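Local coordinates for beta-mannosidase GH2 (Hypocrea lixii, PDB 4UOJ), which probably hydrolyses terminal beta-D-mannose residues from the non-reducing ends of mannosides, as a glycosylated member of glycoside hydrolase family 2, at residues A[241-246]-A[351-356]; A[369-374]-A[565-570]. All coordinates share one frame; numbering follows the deposited sequence.

Interaction 1: residues A[241-246]-A[351-356]; sequences FNNFAP and ILFSSG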
loop_
_atom_site.group_PDB
_atom_site.type_symbol
_atom_site.label_atom_id
_atom_site.label_comp_id
_atom_site.label_asym_id
_atom_site.label_seq_id
_atom_site.Cartn_x
_atom_site.Cartn_y
_atom_site.Cartn_z
ATOM N N PHE A 241 16.010 -19.991 6.444
ATOM C CA PHE A 241 16.697 -19.129 5.490
ATOM C C PHE A 241 15.690 -18.409 4.594
ATOM O O PHE A 241 14.617 -18.949 4.304
ATOM C CB PHE A 241 17.759 -19.911 4.661
ATOM C CG PHE A 241 18.576 -19.011 3.744
ATOM C CD1 PHE A 241 19.426 -18.015 4.272
ATOM C CD2 PHE A 241 18.445 -19.108 2.346
ATOM C CE1 PHE A 241 20.130 -17.159 3.420
ATOM C CE2 PHE A 241 19.162 -18.256 1.498
ATOM C CZ PHE A 241 20.002 -17.292 2.039
ATOM N N ASN A 242 16.041 -17.198 4.151
ATOM C CA ASN A 242 15.182 -16.394 3.278
ATOM C C ASN A 242 14.782 -17.192 2.027
ATOM O O ASN A 242 15.610 -17.926 1.494
ATOM C CB ASN A 242 15.903 -15.092 2.863
ATOM C CG ASN A 242 16.734 -14.475 3.961
ATOM O OD1 ASN A 242 17.781 -15.007 4.361
ATOM N ND2 ASN A 242 16.290 -13.336 4.456
ATOM N N ASN A 243 13.512 -17.063 1.591
ATOM C CA ASN A 243 12.938 -17.702 0.391
ATOM C C ASN A 243 12.722 -19.215 0.430
ATOM O O ASN A 243 12.206 -19.787 -0.532
ATOM C CB ASN A 243 13.691 -17.282 -0.865
ATOM C CG ASN A 243 13.566 -15.815 -1.159
ATOM O OD1 ASN A 243 14.176 -14.980 -0.501
ATOM N ND2 ASN A 243 12.763 -15.488 -2.165
ATOM N N PHE A 244 13.045 -19.853 1.555
ATOM C CA PHE A 244 12.819 -21.298 1.724
ATOM C C PHE A 244 11.836 -21.561 2.864
ATOM O O PHE A 244 11.845 -20.830 3.869
ATOM C CB PHE A 244 14.150 -22.032 1.939
ATOM C CG PHE A 244 15.028 -22.031 0.720
ATOM C CD1 PHE A 244 15.936 -20.993 0.492
ATOM C CD2 PHE A 244 14.933 -23.050 -0.217
ATOM C CE1 PHE A 244 16.740 -20.971 -0.651
ATOM C CE2 PHE A 244 15.731 -23.039 -1.363
ATOM C CZ PHE A 244 16.631 -21.996 -1.575
ATOM N N ALA A 245 10.970 -22.575 2.680
ATOM C CA ALA A 245 9.965 -22.960 3.671
ATOM C C ALA A 245 10.614 -23.469 4.963
ATOM O O ALA A 245 11.332 -24.478 4.939
ATOM C CB ALA A 245 9.027 -24.016 3.103
ATOM N N PRO A 246 10.367 -22.808 6.079
ATOM C CA PRO A 246 10.951 -23.216 7.353
ATOM C C PRO A 246 10.279 -24.451 7.940
ATOM O O PRO A 246 9.254 -24.901 7.456
ATOM C CB PRO A 246 10.740 -21.999 8.236
ATOM C CG PRO A 246 9.668 -21.240 7.606
ATOM C CD PRO A 246 9.829 -21.454 6.151
ATOM N N ILE A 351 6.582 -16.069 7.592
ATOM C CA ILE A 351 5.983 -15.562 6.371
ATOM C C ILE A 351 6.938 -15.857 5.233
ATOM O O ILE A 351 8.101 -15.440 5.250
ATOM C CB ILE A 351 5.503 -14.073 6.479
ATOM C CG1 ILE A 351 4.723 -13.635 5.217
ATOM C CG2 ILE A 351 6.646 -13.102 6.823
ATOM C CD1 ILE A 351 3.348 -14.253 5.034
ATOM N N LEU A 352 6.465 -16.659 4.278
ATOM C CA LEU A 352 7.275 -17.062 3.133
ATOM C C LEU A 352 6.740 -16.474 1.849
ATOM O O LEU A 352 5.555 -16.580 1.573
ATOM C CB LEU A 352 7.311 -18.592 3.018
ATOM C CG LEU A 352 7.995 -19.186 1.758
ATOM C CD1 LEU A 352 9.511 -19.043 1.823
ATOM C CD2 LEU A 352 7.604 -20.633 1.555
ATOM N N PHE A 353 7.614 -15.865 1.055
ATOM C CA PHE A 353 7.271 -15.476 -0.312
ATOM C C PHE A 353 7.924 -16.559 -1.188
ATOM O O PHE A 353 9.146 -16.671 -1.231
ATOM C CB PHE A 353 7.738 -14.058 -0.675
ATOM C CG PHE A 353 7.725 -13.809 -2.160
ATOM C CD1 PHE A 353 6.541 -13.853 -2.885
ATOM C CD2 PHE A 353 8.916 -13.620 -2.855
ATOM C CE1 PHE A 353 6.545 -13.698 -4.270
ATOM C CE2 PHE A 353 8.911 -13.447 -4.242
ATOM C CZ PHE A 353 7.728 -13.501 -4.940
ATOM N N SER A 354 7.085 -17.408 -1.792
ATOM C CA SER A 354 7.507 -18.552 -2.606
ATOM C C SER A 354 7.589 -18.172 -4.081
ATOM O O SER A 354 6.581 -17.861 -4.688
ATOM C CB SER A 354 6.555 -19.729 -2.407
ATOM O OG SER A 354 7.073 -20.911 -2.991
ATOM N N SER A 355 8.800 -18.200 -4.641
ATOM C CA SER A 355 9.050 -17.826 -6.034
ATOM C C SER A 355 9.928 -18.822 -6.791
ATOM O O SER A 355 10.381 -18.539 -7.898
ATOM C CB SER A 355 9.642 -16.410 -6.102
ATOM O OG SER A 355 10.600 -16.187 -5.081
ATOM N N GLY A 356 10.160 -19.984 -6.185
ATOM C CA GLY A 356 10.965 -21.037 -6.786
ATOM C C GLY A 356 10.159 -21.899 -7.720
ATOM O O GLY A 356 8.944 -21.707 -7.856
HETATM O O HOH W 1 10.920 -18.014 -2.651
#

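Interaction 2: residues A[369-374]-A[565-570]; sequences PGNNWH and HIYGDT. With NA (sodium ion), chain B.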
loop_
_atom_site.group_PDB
_atom_site.type_symbol
_atom_site.label_atom_id
_atom_site.label_comp_id
_atom_site.label_asym_id
_atom_site.label_seq_id
_atom_site.Cartn_x
_atom_site.Cartn_y
_atom_site.Cartn_z
ATOM N N PRO A 369 3.417 -26.513 -14.621
ATOM C CA PRO A 369 4.814 -26.242 -14.282
ATOM C C PRO A 369 5.249 -24.795 -14.549
ATOM O O PRO A 369 4.556 -24.027 -15.218
ATOM C CB PRO A 369 5.598 -27.246 -15.131
ATOM C CG PRO A 369 4.697 -27.604 -16.235
ATOM C CD PRO A 369 3.307 -27.513 -15.700
ATOM N N GLY A 370 6.385 -24.446 -13.963
ATOM C CA GLY A 370 6.968 -23.128 -14.037
ATOM C C GLY A 370 7.486 -22.696 -12.684
ATOM O O GLY A 370 8.191 -23.455 -12.010
ATOM N N ASN A 371 7.137 -21.476 -12.277
ATOM C CA ASN A 371 7.549 -20.944 -10.981
ATOM C C ASN A 371 6.375 -20.485 -10.140
ATOM O O ASN A 371 5.353 -20.040 -10.653
ATOM C CB ASN A 371 8.573 -19.811 -11.140
ATOM C CG ASN A 371 9.973 -20.302 -11.399
ATOM O OD1 ASN A 371 10.287 -20.788 -12.485
ATOM N ND2 ASN A 371 10.841 -20.184 -10.395
ATOM N N ASN A 372 6.544 -20.572 -8.837
ATOM C CA ASN A 372 5.581 -20.091 -7.852
ATOM C C ASN A 372 5.608 -18.567 -7.771
ATOM O O ASN A 372 6.574 -17.942 -8.196
ATOM C CB ASN A 372 5.938 -20.652 -6.464
ATOM C CG ASN A 372 5.598 -22.096 -6.303
ATOM O OD1 ASN A 372 4.454 -22.447 -5.990
ATOM N ND2 ASN A 372 6.585 -22.959 -6.509
ATOM N N TRP A 373 4.527 -17.994 -7.227
ATOM C CA TRP A 373 4.413 -16.600 -6.814
ATOM C C TRP A 373 3.258 -16.545 -5.818
ATOM O O TRP A 373 2.129 -16.203 -6.173
ATOM C CB TRP A 373 4.295 -15.589 -7.973
ATOM C CG TRP A 373 4.536 -14.175 -7.522
ATOM C CD1 TRP A 373 3.744 -13.433 -6.697
ATOM C CD2 TRP A 373 5.686 -13.371 -7.811
ATOM N NE1 TRP A 373 4.334 -12.210 -6.449
ATOM C CE2 TRP A 373 5.519 -12.139 -7.130
ATOM C CE3 TRP A 373 6.838 -13.569 -8.577
ATOM C CZ2 TRP A 373 6.459 -11.101 -7.201
ATOM C CZ3 TRP A 373 7.790 -12.553 -8.625
ATOM C CH2 TRP A 373 7.586 -11.325 -7.953
ATOM N N HIS A 374 3.545 -16.950 -4.573
ATOM C CA HIS A 374 2.557 -16.955 -3.494
ATOM C C HIS A 374 3.157 -16.767 -2.126
ATOM O O HIS A 374 4.360 -16.853 -1.960
ATOM C CB HIS A 374 1.679 -18.227 -3.540
ATOM C CG HIS A 374 2.353 -19.473 -3.073
ATOM N ND1 HIS A 374 2.980 -20.337 -3.950
ATOM C CD2 HIS A 374 2.460 -19.990 -1.830
ATOM C CE1 HIS A 374 3.454 -21.337 -3.227
ATOM N NE2 HIS A 374 3.175 -21.154 -1.942
ATOM N N HIS A 565 4.220 -23.279 -19.775
ATOM C CA HIS A 565 4.537 -23.074 -18.363
ATOM C C HIS A 565 4.147 -21.673 -17.908
ATOM O O HIS A 565 4.197 -20.730 -18.689
ATOM C CB HIS A 565 6.025 -23.297 -18.109
ATOM C CG HIS A 565 6.501 -24.699 -18.325
ATOM N ND1 HIS A 565 7.436 -25.277 -17.494
ATOM C CD2 HIS A 565 6.183 -25.602 -19.282
ATOM C CE1 HIS A 565 7.664 -26.493 -17.953
ATOM N NE2 HIS A 565 6.914 -26.731 -19.020
ATOM N N ILE A 566 3.766 -21.550 -16.638
ATOM C CA ILE A 566 3.329 -20.290 -16.039
ATOM C C ILE A 566 4.345 -19.824 -14.991
ATOM O O ILE A 566 4.762 -20.595 -14.130
ATOM C CB ILE A 566 1.895 -20.414 -15.480
ATOM C CG1 ILE A 566 0.910 -20.717 -16.639
ATOM C CG2 ILE A 566 1.478 -19.150 -14.694
ATOM C CD1 ILE A 566 -0.453 -21.290 -16.218
ATOM N N TYR A 567 4.743 -18.549 -15.083
ATOM C CA TYR A 567 5.717 -17.941 -14.186
ATOM C C TYR A 567 5.258 -16.567 -13.707
ATOM O O TYR A 567 4.632 -15.814 -14.452
ATOM C CB TYR A 567 7.076 -17.766 -14.893
ATOM C CG TYR A 567 7.575 -18.950 -15.676
ATOM C CD1 TYR A 567 7.245 -19.116 -17.011
ATOM C CD2 TYR A 567 8.413 -19.888 -15.097
ATOM C CE1 TYR A 567 7.724 -20.208 -17.747
ATOM C CE2 TYR A 567 8.905 -20.977 -15.824
ATOM C CZ TYR A 567 8.571 -21.128 -17.155
ATOM O OH TYR A 567 9.061 -22.196 -17.873
ATOM N N GLY A 568 5.624 -16.256 -12.472
ATOM C CA GLY A 568 5.427 -14.951 -11.852
ATOM C C GLY A 568 4.032 -14.423 -11.600
ATOM O O GLY A 568 3.036 -15.134 -11.710
ATOM N N ASP A 569 3.996 -13.157 -11.205
ATOM C CA ASP A 569 2.777 -12.422 -10.923
ATOM C C ASP A 569 2.351 -11.634 -12.155
ATOM O O ASP A 569 3.115 -11.522 -13.106
ATOM C CB ASP A 569 2.938 -11.522 -9.674
ATOM C CG ASP A 569 4.060 -10.480 -9.751
ATOM O OD1 ASP A 569 4.902 -10.566 -10.673
ATOM O OD2 ASP A 569 4.111 -9.601 -8.859
ATOM N N THR A 570 1.117 -11.132 -12.156
ATOM C CA THR A 570 0.548 -10.398 -13.295
ATOM C C THR A 570 0.328 -8.929 -12.967
ATOM O O THR A 570 -0.239 -8.574 -11.926
ATOM C CB THR A 570 -0.694 -11.105 -13.903
ATOM O OG1 THR A 570 -1.715 -11.266 -12.910
ATOM C CG2 THR A 570 -0.336 -12.459 -14.480
HETATM NA NA NA B . 5.838 -29.326 -19.815
HETATM O O HOH W 2 7.579 -16.662 -10.310
#

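Interaction 1: residues A[241-246]-A[351-356]
The carboxamide of Asn243 approaches the phenyl ring of Phe353 obliquely, ND2 lying 4.3 Å from CD2 of Phe353, so that the two flat groups meet without stacking. The rest of the Phe353 ring belongs to the barrel side of the contact: Trp373 meets it edge-to-face, Phe375 at an incline, and Cys483 and Met485 of strand 481-485 press against it. Within 241-246, CD1 of Phe244 lies at the in-plane edge of the Phe241 ring. These two residues are the ends of a type II beta turn, closed by the backbone hydrogen bond from Phe244 N to Phe241 O. The turn belongs to the loop between strands 227-237 and 252-261 of an immunoglobulin-like beta domain, and it is set against strand 351-354, which pairs antiparallel with 374-377 beside the barrel.

Asn243 is the third residue of the turn and has the positive phi (70°) usual there. No direct hydrogen bond crosses the contact; a single water does the joining. It donates to Asn243 O and to Phe353 O, the latter at 2.6 Å, and accepts from Asn243 ND2 and from the backbone N of Ser355. The same ND2 also bonds to Tyr534 O, which ties the amide to the barrel as well as to the water.

The apolar half is carried by Leu352. Its CG stands anti to the backbone N (chi1 173°), which sets CD1 against the end of the turn and CD2 against Ala245 just beyond it. CD2 packs alongside the methyl of Ala245, 4.0 Å from its CB. CD1 instead rests on peptide groups, 3.6 Å from Phe244 C and 3.5 Å from the carbonyl carbon of Asn243.

Interaction 2: residues A[369-374]-A[565-570]
Asp569 lies along one face of the Trp373 indole, and each of its side-chain atoms meets a different part of the ring system. CB comes first, over the five-membered ring, 3.5 Å from the centroid and only 6° off the normal: a CH-pi contact. CG follows, 3.4 Å from Trp373 CE2 and offset toward the rim. At the tip, OD2 lies beyond the rim, 3.2 Å from Trp373 CZ2, while OD1 lies over the six-membered ring. Because CG sits between the backbone N and the carbonyl carbon (chi1 59°), the carboxylate folds back over the indole, its plane within 19° of the ring plane. Phe591 and Asn593 of the adjoining strand 591-595 also touch Asp569.

At the other end, Pro369 makes a second CH-pi contact: its CG stands 3.6 Å from the centroid of the His565 imidazole, almost over the centre, while NE2 of His565 binds a sodium ion at 2.9 Å. Between these two ring contacts the backbones run parallel and form a single bridge: Ile566 N donates to Pro369 O at 3.0 Å, in the carbonyl plane, and Asn371 N donates to Ile566 O at 3.1 Å. Ile566 O also receives a CA-H contact from Gly370 and a hydrogen bond from Arg590. Asn371 OD1 lies at the edge of the Tyr567 ring, near its plane and 3.3 Å from CD2, yet its hydrogen bond goes to Arg557 NE; Tyr567 OH is bonded to Thr562 N. A water accepts weakly from Gly568 N and donates to Asn372 O.

Trp373 and His374 both face Ser354 as a classic beta bulge, where the loop 369-374 enters strand 374-377 of the antiparallel pair attached to the family 2 catalytic barrel.

Both contacts bear on one antiparallel pair: interaction 1 on strand 351-354, interaction 2 on the loop that leads into 374-377. They meet directly: a probable hydrogen bond joins Ser354 N to His374 O, 2.8 Å apart, and Asn371 ND2 bonds to Ser355 O. Interaction 1 joins this pair to another domain, with a mostly buried patch whose exposed margin is at Phe244 and Ala245; its polar link runs through water and its apolar link through one leucine. Interaction 2 probably stays within the barrel side and is partly buried, relying on direct backbone bonds and on CH-pi contacts over two aromatic faces, one with a stacked carboxylate. Trp373 lies edge-to-face with Phe353, so the domain contact and the barrel-side loop meet through neighbouring rings.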